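Local atomic coordinates of TRAP dicarboxylate transporter, DctP subunit (Anaerococcus prevoti, PDB entry 4N91), a protein that binds D-glucuronate, in either anomeric form, and probably serves as the solute-binding subunit of a TRAP-type transporter. Residues L114-D127 with Y325-A337. Sequence-based numbering, arbitrary orientation.
Sequences LFASSEAYHHVMDD and YDAIQKYNEEYPA
Asn332 reaches from the helix of 325-337 into the turn leading to helix 118-125 and grips its backbone twice. Its ND2 gives a bond to Leu114 O (2.9 Å), lying in that carbonyl's plane, while OD1 takes Ala116 N at 2.8 Å from well above the amide's own plane. Gln329 OE1 accepts the other ND2 hydrogen and so helps fix the amide's rotation. Without this amide, as with an alanine here, Ala116 N would probably lose its acceptor and Leu114 O would keep only its water of the two partners described. Nearby, Ser117 OG does double duty: it donates to Tyr335 O (2.6 Å) and, as N-cap, accepts from Ala120 N. At the other end, Tyr331 OH donates to Asp127 OD2 (2.7 Å), the carboxylate standing nearly upright to the ring, 85° between planes.

His123 and Tyr335 form an offset stack, centroids 4.1 Å apart, with the imidazole steadied by ND1 bonding to Glu119 O in the ring plane. Among the apolar contacts, Val124 puts CG2, anti to its carbonyl carbon, 3.6 Å from Tyr331 CD2; Ile328 lays CG1 against Val124 CG1, CD1 against Leu114 CD2 and CG2 against Phe115 CE1, and Leu114 CD1 touches the Tyr325 ring.

Helices 118-125 and 325-334 run in largely opposed directions (138°), packing the C-terminal helix of this family 7 solute-binding fold about 14 Å, from Phe115's side chain, off the bound sugar.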
# COMPACT_ATOMS: atom_id res chain seq x y z
N LEU A 114 5.97 7.17 -10.90
CA LEU A 114 5.83 8.51 -10.38
C LEU A 114 7.11 8.93 -9.69
O LEU A 114 7.59 10.05 -9.87
CB LEU A 114 4.65 8.58 -9.40
CG LEU A 114 4.50 9.88 -8.64
CD1 LEU A 114 4.20 11.01 -9.62
CD2 LEU A 114 3.41 9.73 -7.60
N PHE A 115 7.69 8.03 -8.89
CA PHE A 115 8.87 8.39 -8.12
C PHE A 115 10.18 7.92 -8.75
O PHE A 115 10.28 6.79 -9.24
CB PHE A 115 8.77 7.81 -6.71
CG PHE A 115 7.54 8.25 -5.98
CD1 PHE A 115 7.41 9.57 -5.56
CD2 PHE A 115 6.53 7.36 -5.70
CE1 PHE A 115 6.28 9.98 -4.88
CE2 PHE A 115 5.40 7.76 -5.01
CZ PHE A 115 5.28 9.09 -4.60
N ALA A 116 11.18 8.79 -8.73
CA ALA A 116 12.44 8.46 -9.40
C ALA A 116 13.23 7.43 -8.60
O ALA A 116 14.02 6.68 -9.18
CB ALA A 116 13.27 9.72 -9.60
N SER A 117 13.03 7.41 -7.29
CA SER A 117 13.86 6.59 -6.39
C SER A 117 13.09 6.37 -5.11
O SER A 117 12.14 7.10 -4.82
CB SER A 117 15.17 7.32 -6.06
OG SER A 117 14.95 8.46 -5.24
N SER A 118 13.51 5.38 -4.32
CA SER A 118 12.86 5.14 -3.05
C SER A 118 13.12 6.33 -2.12
O SER A 118 12.26 6.70 -1.32
CB SER A 118 13.29 3.80 -2.42
OG SER A 118 14.63 3.82 -1.99
N GLU A 119 14.27 6.98 -2.27
CA GLU A 119 14.55 8.15 -1.44
C GLU A 119 13.58 9.29 -1.78
O GLU A 119 13.09 9.98 -0.89
CB GLU A 119 16.00 8.63 -1.60
CG GLU A 119 17.03 7.54 -1.51
CD GLU A 119 17.30 6.90 -2.87
OE1 GLU A 119 17.83 7.61 -3.76
OE2 GLU A 119 16.97 5.71 -3.06
N ALA A 120 13.33 9.52 -3.07
CA ALA A 120 12.36 10.55 -3.46
C ALA A 120 11.00 10.25 -2.84
O ALA A 120 10.37 11.11 -2.24
CB ALA A 120 12.24 10.64 -4.99
N TYR A 121 10.58 9.00 -2.97
CA TYR A 121 9.33 8.52 -2.42
C TYR A 121 9.21 8.77 -0.91
O TYR A 121 8.23 9.34 -0.44
CB TYR A 121 9.25 7.02 -2.76
CG TYR A 121 8.13 6.24 -2.11
CD1 TYR A 121 6.84 6.75 -2.04
CD2 TYR A 121 8.36 4.97 -1.62
CE1 TYR A 121 5.81 6.01 -1.46
CE2 TYR A 121 7.34 4.21 -1.04
CZ TYR A 121 6.07 4.74 -0.96
OH TYR A 121 5.07 4.01 -0.40
N HIS A 122 10.21 8.35 -0.15
CA HIS A 122 10.14 8.50 1.30
C HIS A 122 10.09 9.96 1.70
O HIS A 122 9.37 10.33 2.64
CB HIS A 122 11.35 7.84 1.95
CG HIS A 122 11.40 6.36 1.74
ND1 HIS A 122 12.49 5.60 2.07
CD2 HIS A 122 10.47 5.51 1.23
CE1 HIS A 122 12.25 4.34 1.76
NE2 HIS A 122 11.04 4.26 1.25
N HIS A 123 10.83 10.80 1.00
CA HIS A 123 10.85 12.21 1.34
C HIS A 123 9.51 12.86 1.02
O HIS A 123 9.06 13.73 1.76
CB HIS A 123 11.98 12.94 0.62
CG HIS A 123 13.30 12.79 1.31
ND1 HIS A 123 14.18 11.76 1.02
CD2 HIS A 123 13.86 13.50 2.31
CE1 HIS A 123 15.24 11.88 1.79
NE2 HIS A 123 15.08 12.92 2.59
N VAL A 124 8.89 12.44 -0.08
CA VAL A 124 7.55 12.90 -0.41
C VAL A 124 6.54 12.55 0.68
O VAL A 124 5.80 13.42 1.13
CB VAL A 124 7.08 12.37 -1.79
CG1 VAL A 124 5.57 12.54 -1.98
CG2 VAL A 124 7.84 13.10 -2.90
N MSE A 125 6.54 11.30 1.14
CA MSE A 125 5.55 10.82 2.10
C MSE A 125 5.78 11.45 3.47
O MSE A 125 4.86 11.51 4.29
CB MSE A 125 5.60 9.29 2.20
CG MSE A 125 5.27 8.57 0.91
SE MSE A 125 3.60 9.16 0.06
CE MSE A 125 2.34 8.79 1.54
N ASP A 126 7.01 11.92 3.71
CA ASP A 126 7.36 12.55 4.98
C ASP A 126 7.18 14.08 4.93
O ASP A 126 7.44 14.76 5.90
CB ASP A 126 8.81 12.24 5.36
CG ASP A 126 8.99 10.84 5.91
OD1 ASP A 126 7.99 10.25 6.39
OD2 ASP A 126 10.13 10.35 5.89
N ASP A 127 6.75 14.61 3.79
CA ASP A 127 6.55 16.05 3.64
C ASP A 127 5.10 16.41 3.96
O ASP A 127 4.20 16.14 3.18
CB ASP A 127 6.91 16.49 2.22
CG ASP A 127 6.90 18.03 2.05
OD1 ASP A 127 6.24 18.73 2.83
OD2 ASP A 127 7.55 18.52 1.11
N TYR A 325 1.82 16.88 -7.91
CA TYR A 325 2.73 16.34 -8.92
C TYR A 325 3.97 17.21 -9.09
O TYR A 325 5.08 16.68 -9.14
CB TYR A 325 2.00 16.18 -10.24
CG TYR A 325 2.76 15.43 -11.30
CD1 TYR A 325 2.79 14.04 -11.31
CD2 TYR A 325 3.40 16.11 -12.32
CE1 TYR A 325 3.48 13.35 -12.31
CE2 TYR A 325 4.08 15.43 -13.32
CZ TYR A 325 4.11 14.07 -13.32
OH TYR A 325 4.81 13.44 -14.33
N ASP A 326 3.78 18.54 -9.15
CA ASP A 326 4.92 19.47 -9.26
C ASP A 326 5.89 19.30 -8.09
O ASP A 326 7.11 19.29 -8.28
CB ASP A 326 4.46 20.92 -9.29
CG ASP A 326 3.67 21.27 -10.53
OD1 ASP A 326 3.78 20.56 -11.55
OD2 ASP A 326 2.91 22.26 -10.46
N ALA A 327 5.34 19.19 -6.89
CA ALA A 327 6.15 19.09 -5.70
C ALA A 327 6.92 17.78 -5.70
O ALA A 327 8.08 17.73 -5.31
CB ALA A 327 5.27 19.21 -4.45
N ILE A 328 6.26 16.72 -6.15
CA ILE A 328 6.91 15.41 -6.26
C ILE A 328 8.08 15.48 -7.24
O ILE A 328 9.15 14.91 -6.99
CB ILE A 328 5.90 14.34 -6.67
CG1 ILE A 328 4.95 14.08 -5.50
CG2 ILE A 328 6.59 13.06 -7.12
CD1 ILE A 328 3.75 13.25 -5.86
N GLN A 329 7.90 16.19 -8.34
CA GLN A 329 8.99 16.34 -9.29
C GLN A 329 10.21 17.01 -8.69
O GLN A 329 11.34 16.68 -9.05
CB GLN A 329 8.55 17.09 -10.56
CG GLN A 329 7.47 16.36 -11.35
CD GLN A 329 7.78 14.88 -11.59
OE1 GLN A 329 8.92 14.48 -11.80
NE2 GLN A 329 6.75 14.06 -11.54
N LYS A 330 10.01 17.95 -7.77
CA LYS A 330 11.16 18.59 -7.16
C LYS A 330 11.94 17.55 -6.35
O LYS A 330 13.17 17.54 -6.35
CB LYS A 330 10.74 19.78 -6.29
CG LYS A 330 10.32 20.99 -7.10
CD LYS A 330 9.83 22.14 -6.22
CE LYS A 330 10.93 22.66 -5.31
NZ LYS A 330 10.52 23.91 -4.60
N TYR A 331 11.22 16.68 -5.65
CA TYR A 331 11.89 15.64 -4.90
C TYR A 331 12.56 14.65 -5.84
O TYR A 331 13.63 14.12 -5.53
CB TYR A 331 10.93 14.92 -3.97
CG TYR A 331 10.71 15.67 -2.69
CD1 TYR A 331 11.71 15.74 -1.73
CD2 TYR A 331 9.49 16.29 -2.42
CE1 TYR A 331 11.51 16.40 -0.55
CE2 TYR A 331 9.28 16.95 -1.25
CZ TYR A 331 10.30 17.00 -0.31
OH TYR A 331 10.09 17.67 0.86
N ASN A 332 11.96 14.39 -7.00
CA ASN A 332 12.58 13.48 -7.97
C ASN A 332 13.91 14.05 -8.43
O ASN A 332 14.88 13.32 -8.64
CB ASN A 332 11.67 13.23 -9.17
CG ASN A 332 10.57 12.22 -8.88
OD1 ASN A 332 10.68 11.40 -7.96
ND2 ASN A 332 9.49 12.26 -9.66
N GLU A 333 13.95 15.37 -8.58
CA GLU A 333 15.18 16.05 -9.01
C GLU A 333 16.26 16.04 -7.93
O GLU A 333 17.45 15.89 -8.23
CB GLU A 333 14.85 17.50 -9.39
CG GLU A 333 14.04 17.62 -10.66
CD GLU A 333 13.28 18.93 -10.76
OE1 GLU A 333 13.78 19.95 -10.22
OE2 GLU A 333 12.19 18.94 -11.37
N GLU A 334 15.85 16.21 -6.69
CA GLU A 334 16.76 16.21 -5.55
C GLU A 334 17.28 14.80 -5.23
O GLU A 334 18.42 14.64 -4.78
CB GLU A 334 16.04 16.80 -4.33
CG GLU A 334 16.90 16.91 -3.08
CD GLU A 334 16.20 17.68 -1.95
OE1 GLU A 334 15.05 18.12 -2.15
OE2 GLU A 334 16.83 17.84 -0.88
N TYR A 335 16.46 13.79 -5.47
CA TYR A 335 16.85 12.40 -5.18
C TYR A 335 16.62 11.51 -6.39
O TYR A 335 15.70 10.68 -6.40
CB TYR A 335 16.07 11.87 -3.99
CG TYR A 335 16.23 12.70 -2.74
CD1 TYR A 335 17.35 12.55 -1.93
CD2 TYR A 335 15.29 13.65 -2.39
CE1 TYR A 335 17.51 13.31 -0.79
CE2 TYR A 335 15.44 14.42 -1.26
CZ TYR A 335 16.55 14.24 -0.46
OH TYR A 335 16.69 15.01 0.68
N PRO A 336 17.44 11.66 -7.42
CA PRO A 336 17.25 10.88 -8.64
C PRO A 336 17.69 9.44 -8.47
O PRO A 336 18.29 9.09 -7.45
CB PRO A 336 18.14 11.59 -9.65
CG PRO A 336 19.22 12.15 -8.83
CD PRO A 336 18.60 12.57 -7.54
N ALA A 337 17.38 8.61 -9.46
CA ALA A 337 17.82 7.24 -9.48
C ALA A 337 19.35 7.19 -9.50
O ALA A 337 19.97 6.58 -8.63
CB ALA A 337 17.27 6.53 -10.69
O HOH W 1 7.22 11.43 -12.27
O HOH W 2 10.52 15.32 3.33